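Local coordinates for 2-hydroxyisobutanoyl-CoA mutase large subunit (Aquincola tertiaricarbonis, PDB 4R3U), which catalyses, together with its small cobalamin-binding partner subunit, the interconversion of 2-hydroxyisobutyryl-CoA and (S)-3-hydroxybutyryl-CoA, at residues S263-A268 against E430-E435; D138-M143 against R504-T509; V175-N180 against A188-L193; A347-T350 against V356-V359. All coordinates share one frame; numbering follows the deposited sequence.

Contact 1 of 4, residues S263-A268 against E430-E435; sequences SPLQEA and EKKIFE
Leu265 and Ala268, in the first turns of helix 264-283, meet Lys432 and Ile433 of helix 420-442 in an apolar helix-helix contact, partly buried. The axes of 264-268 and 430-435 approach to 9.6 Å and cross at -58°. Leu265 extends across with CG anti to its own N (chi1 -179°), which carries CD1 to 3.6 Å from Lys432 CB and 3.7 Å from Ile433 CG1. Its other methyl, CD2, also rests on Lys432 CB. Ala268 points its CB toward the partner helix and meets Ile433 CD1 at 3.7 Å. Ile433 CG1 thus lies against both Leu265 and Ala268. Lys432 contributes its aliphatic root alone: a bend at chi2 (-77°) turns the chain away, and NZ forms a salt bridge with Glu435 OE1, using the syn lone pair, at 3.2 Å. Helix 264-283 begins in a capping box, with Gln266 N bonded to Ser263 OG at 3.0 Å and Ser263 N to Gln266 OE1. Helix 306-327 flanks both partners, touching Ala268 through Leu316 and binding Glu430 through Lys322 and Arg318, while Glu267 reaches Lys312 on that helix and Val301 N in strand 298-302.

Contact 2 of 4, residues D138-M143 against R504-T509; sequences DSDHPM and RQISRT
Ser139 and Asp140 lie against Gln505 and Ile506: Gln505 meets the Ser139 side chain, while Ile506 spans Ser139 and Asp140. Ile506 offers two branches. Its CD1 lies against the peptide joining Ser139 to Asp140, 3.4 Å from Ser139 O and 3.6 Å from Asp140 N, while CG2 slants across Asp140 CB at 3.7 Å. Gln505 sends CG anti to the backbone N (chi1 -179°) and then bends at chi2 (64°), so the flank of the chain, CG, faces Ser139 CB at 3.6 Å and the amide is left to bind elsewhere. The polar ends look outside the pair: Ser139 OG bonds to Asp156, Gln505 NE2 to Asp160, and the Asp140 carboxylate forms a salt bridge with Arg513. Replacing Gln505 by an alanine would take away the methylene that covers Ser139, and Asp160 would probably lose the amide N-H that bonds its OD2, with Arg508 NE still on OD1. Asp138 to His141 form a type I beta turn, closed by His141 N to Asp138 O at 3.2 Å. Its two central residues, Ser139 and Asp140, are the ones seated on helix 501-515, which ties the segment after helix 131-135 to a helix late in the chain.

Contact 3 of 4, residues V175-N180 against A188-L193; sequences VSFTIN and AMYVAL. With 3KK (S-{(3R,5R,9R)-1-[(2R,3S,4R,5R)-5-(6-amino-9H-purin-9-yl)-4-hydroxy-3-(phosphonooxy)tetrahydrofuran-2-yl]-3,5,9-trihydroxy-8,8-dimethyl-3,5-dioxido-10,14-dioxo-2,4,6-trioxa-11,15-diaza-3lambda~5~,5lambda~5~-diphosphaheptadecan-17-yl} 2-hydroxy-2-methylpropanethioate), chain F.
Tyr190 reaches from its helix to Val175 and Phe177, ring and hydroxyl serving different partners. With CG anti to the backbone N (chi1 -162°), the side chain extends until OH lies 3.4 Å from Val175 CB and CE1 3.9 Å from Val175 CG1. Nearer its root, Tyr190 CD1 meets Phe177 CE2 at 3.5 Å. Phe177 puts CG anti to its carbonyl carbon (chi1 -72°), and the two rings meet obliquely, with planes at 89° and centroids 5.5 Å apart. This is the strand-to-helix packing of a beta-alpha-beta unit of the TIM barrel, built from strand 175-178, helix 183-196 and strand 206-208. Alternation along the strand sends Val175 and Phe177 to the helix, whereas Ser176 and Thr178 line the channel of 2-hydroxyisobutyryl-CoA. Ser176 OG lies 3.2 Å from C5P, an amide carbon of the ligand's pantetheine arm. Thr178 divides its branches: OG1, which bonds to Asp128, approaches C3P of the bound CoA ester at 3.3 Å, and CG2 lies 3.4 Å from its thioester carbon C1. Thr178 also centres an inverse gamma turn, with a weak bond from Ile179 N to Phe177 O. Phe177 also touches Met161 and Leu164 of helix 158-164.

Contact 4 of 4, residues A347-T350 against V356-V359; sequences ATLT and VNVV
At the start of helix 357-370, the Asn357 side chain binds the backbone of Thr350 in the loop that follows strand 340-344 of the barrel. One amide group serves both backbone polar atoms of one residue. Thr350 N donates to Asn357 OD1 at 3.1 Å, and Asn357 ND2 returns a bond to Thr350 O, also at 3.1 Å; both are nearly straight, with angles of 168° and 167°. The second bond is well aligned: ND2 lies in the carbonyl plane of Thr350, on a lone pair, and Thr350 O lies close to the plane of the Asn357 amide. The first is less so, since Thr350 N sits tilted from the carbonyl plane of Asn357. CG anti to the carbonyl carbon (chi1 -67°) aims the amide at the loop. Leu349 covers its flank, with Leu349 CB 3.5 Å from Asn357 OD1 and Leu349 CD2 3.8 Å from Asn357 CB. Each amide atom has a further partner, as OD1 also accepts from Arg360 NH1 and ND2 also donates to Tyr381 O. Three residues before Thr350, Ala347 touches the cobalamin, and Val358 and Val359 pack on the second copy of this subunit. With a leucine in place of Asn357, Thr350 N and O would be likely to lose these bonds in a buried setting, and Tyr381 O would probably lose a donor. Four bonds on a single amide fix which end is oxygen and which nitrogen, holding the group against rotation and the loop to the helix.

In the fold
Contacts 3 and 4 are buried, whereas contacts 1 and 2 are only partly so, and contact 2 lies farthest out, its centre about 29 Å from that of the chain. No helix or strand is shared among the four. Contact 3 joins strand to helix within one barrel unit, and contact 4 fastens a loop to the next helix; contacts 1 and 2 bring together parts 162 and 361 residues apart. Chemistry follows: contact 1 is aliphatic; contact 3 is aromatic and aliphatic, with a tyrosine hydroxyl against valine; contact 2 sets side-chain carbons against a turn's side chains and backbone; contact 4 uses paired amide bonds. Contacts 1 and 2 lie on opposite sides of the chain's centre.

Contact 1 of 4, residues S263-A268 against E430-E435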
loop_
_atom_site.group_PDB
_atom_site.type_symbol
_atom_site.label_atom_id
_atom_site.label_comp_id
_atom_site.label_asym_id
_atom_site.label_seq_id
_atom_site.Cartn_x
_atom_site.Cartn_y
_atom_site.Cartn_z
ATOM N N SER A 263 5.902 22.642 -2.066
ATOM C CA SER A 263 4.892 22.144 -1.166
ATOM C C SER A 263 3.687 21.771 -2.055
ATOM O O SER A 263 3.572 22.305 -3.173
ATOM C CB SER A 263 4.478 23.258 -0.200
ATOM O OG SER A 263 3.921 24.319 -0.952
ATOM N N PRO A 264 2.740 20.930 -1.568
ATOM C CA PRO A 264 1.511 20.681 -2.340
ATOM C C PRO A 264 0.718 21.972 -2.685
ATOM O O PRO A 264 0.085 22.033 -3.728
ATOM C CB PRO A 264 0.721 19.753 -1.413
ATOM C CG PRO A 264 1.768 19.065 -0.606
ATOM C CD PRO A 264 2.728 20.158 -0.311
ATOM N N LEU A 265 0.784 23.005 -1.834
ATOM C CA LEU A 265 0.127 24.293 -2.069
ATOM C C LEU A 265 0.795 25.052 -3.214
ATOM O O LEU A 265 0.096 25.628 -4.042
ATOM C CB LEU A 265 0.093 25.166 -0.796
ATOM C CG LEU A 265 -0.599 26.552 -0.929
ATOM C CD1 LEU A 265 -2.067 26.416 -1.370
ATOM C CD2 LEU A 265 -0.472 27.346 0.344
ATOM N N GLN A 266 2.135 25.056 -3.263
ATOM C CA GLN A 266 2.889 25.698 -4.348
ATOM C C GLN A 266 2.624 24.946 -5.653
ATOM O O GLN A 266 2.366 25.566 -6.682
ATOM C CB GLN A 266 4.385 25.759 -4.031
ATOM C CG GLN A 266 4.742 26.771 -2.945
ATOM C CD GLN A 266 6.030 26.439 -2.229
ATOM O OE1 GLN A 266 6.685 25.432 -2.481
ATOM N NE2 GLN A 266 6.390 27.242 -1.263
ATOM N N GLU A 267 2.574 23.620 -5.580
ATOM C CA GLU A 267 2.281 22.778 -6.723
ATOM C C GLU A 267 0.931 23.162 -7.345
ATOM O O GLU A 267 0.885 23.576 -8.514
ATOM C CB GLU A 267 2.282 21.300 -6.314
ATOM C CG GLU A 267 1.828 20.431 -7.469
ATOM C CD GLU A 267 1.530 18.984 -7.183
ATOM O OE1 GLU A 267 1.535 18.596 -5.995
ATOM O OE2 GLU A 267 1.262 18.241 -8.155
ATOM N N ALA A 268 -0.147 23.044 -6.547
ATOM C CA ALA A 268 -1.519 23.364 -6.935
ATOM C C ALA A 268 -1.661 24.795 -7.461
ATOM O O ALA A 268 -2.127 25.003 -8.586
ATOM C CB ALA A 268 -2.469 23.129 -5.752
ATOM N N GLU A 430 -8.246 25.300 -1.104
ATOM C CA GLU A 430 -8.989 26.200 -1.993
ATOM C C GLU A 430 -8.687 27.683 -1.690
ATOM O O GLU A 430 -8.196 28.405 -2.554
ATOM C CB GLU A 430 -10.493 25.913 -1.875
ATOM C CG GLU A 430 -11.321 26.699 -2.875
ATOM C CD GLU A 430 -12.791 26.855 -2.560
ATOM O OE1 GLU A 430 -13.500 27.491 -3.372
ATOM O OE2 GLU A 430 -13.225 26.403 -1.476
ATOM N N LYS A 431 -8.939 28.101 -0.439
ATOM C CA LYS A 431 -8.708 29.452 0.049
ATOM C C LYS A 431 -7.232 29.860 -0.081
ATOM O O LYS A 431 -6.949 30.944 -0.598
ATOM C CB LYS A 431 -9.232 29.611 1.485
ATOM C CG LYS A 431 -10.756 29.495 1.571
ATOM C CD LYS A 431 -11.267 29.363 3.002
ATOM C CE LYS A 431 -12.780 29.298 3.085
ATOM N NZ LYS A 431 -13.260 28.950 4.456
ATOM N N LYS A 432 -6.302 28.980 0.339
ATOM C CA LYS A 432 -4.854 29.233 0.267
ATOM C C LYS A 432 -4.378 29.332 -1.163
ATOM O O LYS A 432 -3.529 30.179 -1.452
ATOM C CB LYS A 432 -4.043 28.212 1.080
ATOM C CG LYS A 432 -4.192 28.316 2.603
ATOM C CD LYS A 432 -3.407 29.457 3.237
ATOM C CE LYS A 432 -3.978 29.800 4.596
ATOM N NZ LYS A 432 -3.536 31.141 5.072
ATOM N N ILE A 433 -4.976 28.525 -2.077
ATOM C CA ILE A 433 -4.691 28.564 -3.525
ATOM C C ILE A 433 -5.144 29.913 -4.101
ATOM O O ILE A 433 -4.357 30.568 -4.783
ATOM C CB ILE A 433 -5.342 27.374 -4.293
ATOM C CG1 ILE A 433 -4.545 26.054 -4.107
ATOM C CG2 ILE A 433 -5.572 27.691 -5.794
ATOM C CD1 ILE A 433 -5.452 24.743 -4.206
ATOM N N PHE A 434 -6.401 30.330 -3.819
ATOM C CA PHE A 434 -6.925 31.595 -4.343
ATOM C C PHE A 434 -6.125 32.813 -3.897
ATOM O O PHE A 434 -5.871 33.712 -4.703
ATOM C CB PHE A 434 -8.433 31.750 -4.095
ATOM C CG PHE A 434 -9.260 30.956 -5.065
ATOM C CD1 PHE A 434 -9.090 31.108 -6.436
ATOM C CD2 PHE A 434 -10.222 30.060 -4.613
ATOM C CE1 PHE A 434 -9.836 30.345 -7.332
ATOM C CE2 PHE A 434 -10.962 29.292 -5.514
ATOM C CZ PHE A 434 -10.773 29.443 -6.860
ATOM N N GLU A 435 -5.692 32.792 -2.629
ATOM C CA GLU A 435 -4.860 33.756 -1.932
ATOM C C GLU A 435 -3.508 33.890 -2.682
ATOM O O GLU A 435 -3.057 35.008 -2.891
ATOM C CB GLU A 435 -4.651 33.188 -0.525
ATOM C CG GLU A 435 -4.474 34.160 0.611
ATOM C CD GLU A 435 -4.626 33.437 1.930
ATOM O OE1 GLU A 435 -3.612 32.908 2.440
ATOM O OE2 GLU A 435 -5.773 33.343 2.428
#

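Contact 2 of 4, residues D138-M143 against R504-T509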
loop_
_atom_site.group_PDB
_atom_site.type_symbol
_atom_site.label_atom_id
_atom_site.label_comp_id
_atom_site.label_asym_id
_atom_site.label_seq_id
_atom_site.Cartn_x
_atom_site.Cartn_y
_atom_site.Cartn_z
ATOM N N ASP A 138 19.562 17.255 -32.320
ATOM C CA ASP A 138 19.659 15.981 -33.015
ATOM C C ASP A 138 20.732 15.182 -32.278
ATOM O O ASP A 138 21.593 15.769 -31.622
ATOM C CB ASP A 138 20.079 16.194 -34.476
ATOM C CG ASP A 138 19.000 16.741 -35.357
ATOM O OD1 ASP A 138 17.820 16.705 -34.941
ATOM O OD2 ASP A 138 19.328 17.212 -36.465
ATOM N N SER A 139 20.690 13.854 -32.404
ATOM C CA SER A 139 21.636 12.935 -31.767
ATOM C C SER A 139 23.143 13.173 -32.049
ATOM O O SER A 139 23.973 12.820 -31.209
ATOM C CB SER A 139 21.240 11.506 -32.081
ATOM O OG SER A 139 19.908 11.315 -31.637
ATOM N N ASP A 140 23.485 13.792 -33.199
ATOM C CA ASP A 140 24.874 14.060 -33.607
ATOM C C ASP A 140 25.357 15.478 -33.319
ATOM O O ASP A 140 26.489 15.830 -33.685
ATOM C CB ASP A 140 25.109 13.675 -35.081
ATOM C CG ASP A 140 24.261 14.410 -36.105
ATOM O OD1 ASP A 140 23.209 14.981 -35.712
ATOM O OD2 ASP A 140 24.629 14.384 -37.302
ATOM N N HIS A 141 24.524 16.293 -32.651
ATOM C CA HIS A 141 24.913 17.648 -32.263
ATOM C C HIS A 141 25.996 17.536 -31.146
ATOM O O HIS A 141 25.905 16.613 -30.322
ATOM C CB HIS A 141 23.692 18.427 -31.749
ATOM C CG HIS A 141 23.982 19.866 -31.448
ATOM N ND1 HIS A 141 24.582 20.256 -30.251
ATOM C CD2 HIS A 141 23.770 20.968 -32.201
ATOM C CE1 HIS A 141 24.720 21.572 -30.331
ATOM N NE2 HIS A 141 24.220 22.045 -31.472
ATOM N N PRO A 142 27.016 18.450 -31.093
ATOM C CA PRO A 142 28.043 18.363 -30.025
ATOM C C PRO A 142 27.493 18.340 -28.600
ATOM O O PRO A 142 28.079 17.696 -27.733
ATOM C CB PRO A 142 28.901 19.608 -30.267
ATOM C CG PRO A 142 28.739 19.881 -31.711
ATOM C CD PRO A 142 27.317 19.567 -32.018
ATOM N N MET A 143 26.358 19.013 -28.364
ATOM C CA MET A 143 25.729 19.058 -27.046
ATOM C C MET A 143 25.111 17.705 -26.628
ATOM O O MET A 143 24.910 17.474 -25.436
ATOM C CB MET A 143 24.708 20.202 -26.963
ATOM C CG MET A 143 25.334 21.596 -26.803
ATOM S SD MET A 143 26.453 21.778 -25.342
ATOM C CE MET A 143 25.326 21.394 -23.924
ATOM N N ARG A 504 23.784 3.652 -33.935
ATOM C CA ARG A 504 22.529 3.208 -34.543
ATOM C C ARG A 504 21.592 4.380 -34.909
ATOM O O ARG A 504 21.043 4.425 -36.011
ATOM C CB ARG A 504 21.824 2.209 -33.624
ATOM C CG ARG A 504 22.430 0.804 -33.650
ATOM C CD ARG A 504 21.512 -0.260 -33.011
ATOM N NE ARG A 504 21.406 -0.131 -31.556
ATOM C CZ ARG A 504 20.365 0.369 -30.890
ATOM N NH1 ARG A 504 19.273 0.742 -31.538
ATOM N NH2 ARG A 504 20.402 0.473 -29.564
ATOM N N GLN A 505 21.447 5.329 -33.980
ATOM C CA GLN A 505 20.607 6.515 -34.102
ATOM C C GLN A 505 21.129 7.502 -35.148
ATOM O O GLN A 505 20.336 7.912 -35.999
ATOM C CB GLN A 505 20.408 7.165 -32.717
ATOM C CG GLN A 505 19.530 8.398 -32.685
ATOM C CD GLN A 505 18.091 8.193 -33.064
ATOM O OE1 GLN A 505 17.490 7.130 -32.845
ATOM N NE2 GLN A 505 17.499 9.253 -33.585
ATOM N N ILE A 506 22.441 7.844 -35.127
ATOM C CA ILE A 506 23.058 8.767 -36.106
ATOM C C ILE A 506 22.912 8.215 -37.533
ATOM O O ILE A 506 22.551 8.960 -38.451
ATOM C CB ILE A 506 24.538 9.119 -35.791
ATOM C CG1 ILE A 506 24.877 9.248 -34.272
ATOM C CG2 ILE A 506 25.063 10.303 -36.614
ATOM C CD1 ILE A 506 24.332 10.322 -33.507
ATOM N N SER A 507 23.139 6.894 -37.697
ATOM C CA SER A 507 23.023 6.167 -38.961
ATOM C C SER A 507 21.718 6.506 -39.663
ATOM O O SER A 507 21.748 6.841 -40.850
ATOM C CB SER A 507 23.096 4.665 -38.715
ATOM O OG SER A 507 24.385 4.291 -38.265
ATOM N N ARG A 508 20.578 6.437 -38.918
ATOM C CA ARG A 508 19.237 6.743 -39.416
ATOM C C ARG A 508 19.047 8.224 -39.706
ATOM O O ARG A 508 18.496 8.554 -40.758
ATOM C CB ARG A 508 18.161 6.241 -38.449
ATOM C CG ARG A 508 16.723 6.503 -38.915
ATOM C CD ARG A 508 15.781 5.414 -38.492
ATOM N NE ARG A 508 15.680 5.368 -37.038
ATOM C CZ ARG A 508 15.364 4.289 -36.344
ATOM N NH1 ARG A 508 15.337 4.332 -35.017
ATOM N NH2 ARG A 508 15.103 3.150 -36.964
ATOM N N THR A 509 19.486 9.108 -38.785
ATOM C CA THR A 509 19.385 10.566 -38.937
ATOM C C THR A 509 20.131 11.019 -40.193
ATOM O O THR A 509 19.566 11.787 -40.981
ATOM C CB THR A 509 19.764 11.304 -37.625
ATOM O OG1 THR A 509 18.826 10.923 -36.626
ATOM C CG2 THR A 509 19.693 12.817 -37.754
#

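Contact 3 of 4, residues V175-N180 against A188-L193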
loop_
_atom_site.group_PDB
_atom_site.type_symbol
_atom_site.label_atom_id
_atom_site.label_comp_id
_atom_site.label_asym_id
_atom_site.label_seq_id
_atom_site.Cartn_x
_atom_site.Cartn_y
_atom_site.Cartn_z
ATOM N N VAL A 175 -1.680 7.606 -26.842
ATOM C CA VAL A 175 -0.230 7.798 -26.825
ATOM C C VAL A 175 0.179 9.175 -26.277
ATOM O O VAL A 175 -0.024 10.199 -26.949
ATOM C CB VAL A 175 0.421 7.509 -28.216
ATOM C CG1 VAL A 175 1.936 7.749 -28.193
ATOM C CG2 VAL A 175 0.097 6.090 -28.705
ATOM N N SER A 176 0.837 9.157 -25.102
ATOM C CA SER A 176 1.394 10.305 -24.394
ATOM C C SER A 176 2.905 10.478 -24.695
ATOM O O SER A 176 3.669 9.501 -24.701
ATOM C CB SER A 176 1.183 10.162 -22.881
ATOM O OG SER A 176 1.621 11.327 -22.198
ATOM N N PHE A 177 3.322 11.730 -24.913
ATOM C CA PHE A 177 4.710 12.137 -25.165
ATOM C C PHE A 177 5.141 13.148 -24.096
ATOM O O PHE A 177 4.536 14.223 -23.975
ATOM C CB PHE A 177 4.851 12.766 -26.561
ATOM C CG PHE A 177 4.749 11.850 -27.760
ATOM C CD1 PHE A 177 5.142 10.511 -27.677
ATOM C CD2 PHE A 177 4.307 12.336 -28.990
ATOM C CE1 PHE A 177 5.086 9.683 -28.799
ATOM C CE2 PHE A 177 4.256 11.509 -30.120
ATOM C CZ PHE A 177 4.664 10.199 -30.025
ATOM N N THR A 178 6.147 12.789 -23.275
ATOM C CA THR A 178 6.672 13.705 -22.248
ATOM C C THR A 178 7.701 14.616 -22.943
ATOM O O THR A 178 8.915 14.477 -22.754
ATOM C CB THR A 178 7.267 12.944 -21.105
ATOM O OG1 THR A 178 6.295 12.031 -20.639
ATOM C CG2 THR A 178 7.742 13.844 -19.992
ATOM N N ILE A 179 7.186 15.514 -23.775
ATOM C CA ILE A 179 7.975 16.397 -24.595
ATOM C C ILE A 179 7.553 17.846 -24.291
ATOM O O ILE A 179 6.385 18.100 -24.025
ATOM C CB ILE A 179 7.874 15.962 -26.098
ATOM C CG1 ILE A 179 8.959 16.636 -26.995
ATOM C CG2 ILE A 179 6.451 16.119 -26.657
ATOM C CD1 ILE A 179 10.324 15.982 -26.956
ATOM N N ASN A 180 8.523 18.756 -24.225
ATOM C CA ASN A 180 8.239 20.124 -23.820
ATOM C C ASN A 180 8.620 21.261 -24.804
ATOM O O ASN A 180 7.772 21.574 -25.641
ATOM C CB ASN A 180 8.643 20.363 -22.356
ATOM C CG ASN A 180 7.895 19.461 -21.412
ATOM O OD1 ASN A 180 6.739 19.698 -21.107
ATOM N ND2 ASN A 180 8.525 18.377 -20.957
ATOM N N ALA A 188 3.735 17.385 -34.685
ATOM C CA ALA A 188 3.746 17.426 -36.146
ATOM C C ALA A 188 4.070 16.033 -36.694
ATOM O O ALA A 188 3.435 15.602 -37.655
ATOM C CB ALA A 188 4.771 18.429 -36.638
ATOM N N MET A 189 5.021 15.321 -36.052
ATOM C CA MET A 189 5.439 13.964 -36.419
ATOM C C MET A 189 4.335 12.969 -36.185
ATOM O O MET A 189 4.149 12.065 -37.017
ATOM C CB MET A 189 6.685 13.531 -35.646
ATOM C CG MET A 189 7.965 14.113 -36.172
ATOM S SD MET A 189 9.377 13.630 -35.158
ATOM C CE MET A 189 10.658 14.650 -35.887
ATOM N N TYR A 190 3.596 13.135 -35.059
ATOM C CA TYR A 190 2.484 12.267 -34.717
ATOM C C TYR A 190 1.373 12.376 -35.763
ATOM O O TYR A 190 0.866 11.345 -36.234
ATOM C CB TYR A 190 1.965 12.572 -33.302
ATOM C CG TYR A 190 1.113 11.464 -32.712
ATOM C CD1 TYR A 190 1.693 10.285 -32.232
ATOM C CD2 TYR A 190 -0.265 11.608 -32.590
ATOM C CE1 TYR A 190 0.914 9.275 -31.653
ATOM C CE2 TYR A 190 -1.055 10.600 -32.024
ATOM C CZ TYR A 190 -0.463 9.436 -31.555
ATOM O OH TYR A 190 -1.250 8.455 -30.985
ATOM N N VAL A 191 1.032 13.638 -36.150
ATOM C CA VAL A 191 0.014 13.953 -37.149
ATOM C C VAL A 191 0.423 13.379 -38.502
ATOM O O VAL A 191 -0.374 12.671 -39.121
ATOM C CB VAL A 191 -0.341 15.471 -37.185
ATOM C CG1 VAL A 191 -1.220 15.830 -38.393
ATOM C CG2 VAL A 191 -1.023 15.889 -35.890
ATOM N N ALA A 192 1.678 13.632 -38.929
ATOM C CA ALA A 192 2.260 13.105 -40.165
ATOM C C ALA A 192 2.193 11.571 -40.190
ATOM O O ALA A 192 1.826 11.011 -41.224
ATOM C CB ALA A 192 3.702 13.569 -40.298
ATOM N N LEU A 193 2.486 10.899 -39.049
ATOM C CA LEU A 193 2.421 9.434 -38.909
ATOM C C LEU A 193 0.973 8.905 -39.075
ATOM O O LEU A 193 0.758 7.938 -39.800
ATOM C CB LEU A 193 3.041 8.969 -37.565
ATOM C CG LEU A 193 3.019 7.453 -37.259
ATOM C CD1 LEU A 193 3.860 6.652 -38.239
ATOM C CD2 LEU A 193 3.509 7.173 -35.876
HETATM C C4 3KK F . 9.768 13.691 -16.717
HETATM C C3 3KK F . 8.680 12.769 -16.177
HETATM C C2 3KK F . 8.677 12.791 -14.650
HETATM O O3 3KK F . 8.978 11.457 -16.621
HETATM C C1 3KK F . 7.283 13.151 -16.686
HETATM O O1 3KK F . 6.908 14.322 -16.773
HETATM S S1P 3KK F . 6.298 11.756 -17.119
HETATM C C2P 3KK F . 4.756 12.503 -17.717
HETATM C C3P 3KK F . 3.904 11.461 -18.397
HETATM N N4P 3KK F . 2.643 12.088 -18.771
HETATM C C5P 3KK F . 1.524 11.381 -18.958
HETATM O O5P 3KK F . 1.447 10.153 -18.852
HETATM C C6P 3KK F . 0.321 12.256 -19.325
HETATM C C7P 3KK F . -0.912 11.430 -19.665
HETATM N N8P 3KK F . -2.059 12.311 -19.912
HETATM C C9P 3KK F . -3.206 11.832 -20.418
HETATM O O9P 3KK F . -3.350 10.648 -20.727
HETATM C CAP 3KK F . -4.318 12.882 -20.707
HETATM O OAP 3KK F . -3.774 14.130 -21.186
HETATM C CBP 3KK F . -5.431 13.039 -19.616
HETATM C CDP 3KK F . -6.565 13.927 -20.151
HETATM C CEP 3KK F . -4.885 13.691 -18.342
HETATM C CCP 3KK F . -6.068 11.677 -19.265
HETATM O O6A 3KK F . -6.486 11.038 -20.485
HETATM P P2A 3KK F . -6.813 9.496 -20.632
HETATM O O4A 3KK F . -5.797 8.702 -19.927
HETATM O O5A 3KK F . -7.050 9.233 -22.072
HETATM O O3A 3KK F . -8.191 9.405 -19.777
HETATM P P1A 3KK F . -9.645 10.073 -20.148
HETATM O O1A 3KK F . -9.535 11.163 -21.154
HETATM O O2A 3KK F . -10.322 10.365 -18.874
HETATM O O5B 3KK F . -10.319 8.733 -20.785
HETATM C C5B 3KK F . -10.263 8.399 -22.189
HETATM C C4B 3KK F . -11.685 8.358 -22.779
HETATM O O4B 3KK F . -12.604 7.601 -21.933
HETATM C C3B 3KK F . -12.267 9.761 -22.909
HETATM O O3B 3KK F . -13.050 9.811 -24.127
HETATM P P3B 3KK F . -12.618 10.669 -25.426
HETATM O O8A 3KK F . -12.570 12.050 -24.895
HETATM O O7A 3KK F . -11.323 10.068 -25.807
HETATM O O9A 3KK F . -13.733 10.382 -26.361
HETATM C C2B 3KK F . -13.159 9.888 -21.687
HETATM O O2B 3KK F . -14.221 10.827 -21.893
HETATM C C1B 3KK F . -13.681 8.474 -21.527
HETATM N N9A 3KK F . -14.047 8.157 -20.114
HETATM C C8A 3KK F . -13.262 8.093 -19.041
HETATM N N7A 3KK F . -14.019 7.784 -17.991
HETATM C C5A 3KK F . -15.279 7.630 -18.412
HETATM C C4A 3KK F . -15.291 7.858 -19.741
HETATM N N3A 3KK F . -16.439 7.775 -20.463
HETATM C C2A 3KK F . -17.655 7.428 -19.832
HETATM N N1A 3KK F . -17.593 7.193 -18.430
HETATM C C6A 3KK F . -16.423 7.315 -17.767
HETATM N N6A 3KK F . -16.353 7.102 -16.452
#

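Contact 4 of 4, residues A347-T350 against V356-V359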
loop_
_atom_site.group_PDB
_atom_site.type_symbol
_atom_site.label_atom_id
_atom_site.label_comp_id
_atom_site.label_asym_id
_atom_site.label_seq_id
_atom_site.Cartn_x
_atom_site.Cartn_y
_atom_site.Cartn_z
ATOM N N ALA A 347 10.440 11.486 -5.481
ATOM C CA ALA A 347 11.287 12.081 -4.457
ATOM C C ALA A 347 11.157 11.414 -3.041
ATOM O O ALA A 347 12.056 11.607 -2.192
ATOM C CB ALA A 347 11.056 13.589 -4.382
ATOM N N THR A 348 10.069 10.629 -2.799
ATOM C CA THR A 348 9.855 9.930 -1.522
ATOM C C THR A 348 10.568 8.561 -1.459
ATOM O O THR A 348 10.693 7.966 -0.380
ATOM C CB THR A 348 8.392 9.709 -1.246
ATOM O OG1 THR A 348 7.876 8.843 -2.236
ATOM C CG2 THR A 348 7.594 10.982 -1.160
ATOM N N LEU A 349 10.969 8.043 -2.622
ATOM C CA LEU A 349 11.572 6.730 -2.782
ATOM C C LEU A 349 13.062 6.741 -2.493
ATOM O O LEU A 349 13.735 7.750 -2.719
ATOM C CB LEU A 349 11.234 6.142 -4.169
ATOM C CG LEU A 349 9.737 6.154 -4.602
ATOM C CD1 LEU A 349 9.544 5.401 -5.883
ATOM C CD2 LEU A 349 8.842 5.503 -3.580
ATOM N N THR A 350 13.569 5.620 -1.964
ATOM C CA THR A 350 14.959 5.476 -1.507
ATOM C C THR A 350 15.829 4.459 -2.230
ATOM O O THR A 350 15.325 3.495 -2.794
ATOM C CB THR A 350 14.999 5.199 0.029
ATOM O OG1 THR A 350 14.421 3.936 0.275
ATOM C CG2 THR A 350 14.260 6.250 0.855
ATOM N N VAL A 356 11.096 -1.470 -0.150
ATOM C CA VAL A 356 10.165 -0.750 0.718
ATOM C C VAL A 356 9.389 0.334 -0.084
ATOM O O VAL A 356 8.269 0.682 0.279
ATOM C CB VAL A 356 10.956 -0.245 1.955
ATOM C CG1 VAL A 356 11.130 1.263 1.982
ATOM C CG2 VAL A 356 10.351 -0.755 3.219
ATOM N N ASN A 357 9.959 0.770 -1.244
ATOM C CA ASN A 357 9.327 1.694 -2.189
ATOM C C ASN A 357 7.985 1.156 -2.686
ATOM O O ASN A 357 7.103 1.949 -2.972
ATOM C CB ASN A 357 10.250 1.977 -3.390
ATOM C CG ASN A 357 11.464 2.736 -2.986
ATOM O OD1 ASN A 357 11.449 3.410 -1.971
ATOM N ND2 ASN A 357 12.558 2.580 -3.722
ATOM N N VAL A 358 7.818 -0.185 -2.736
ATOM C CA VAL A 358 6.586 -0.844 -3.150
ATOM C C VAL A 358 5.436 -0.382 -2.251
ATOM O O VAL A 358 4.365 -0.057 -2.776
ATOM C CB VAL A 358 6.756 -2.397 -3.243
ATOM C CG1 VAL A 358 5.427 -3.131 -3.510
ATOM C CG2 VAL A 358 7.801 -2.763 -4.287
ATOM N N VAL A 359 5.685 -0.294 -0.912
ATOM C CA VAL A 359 4.727 0.159 0.115
ATOM C C VAL A 359 4.379 1.642 -0.105
ATOM O O VAL A 359 3.210 1.989 -0.127
ATOM C CB VAL A 359 5.239 -0.080 1.563
ATOM C CG1 VAL A 359 4.231 0.430 2.622
ATOM C CG2 VAL A 359 5.586 -1.547 1.806
#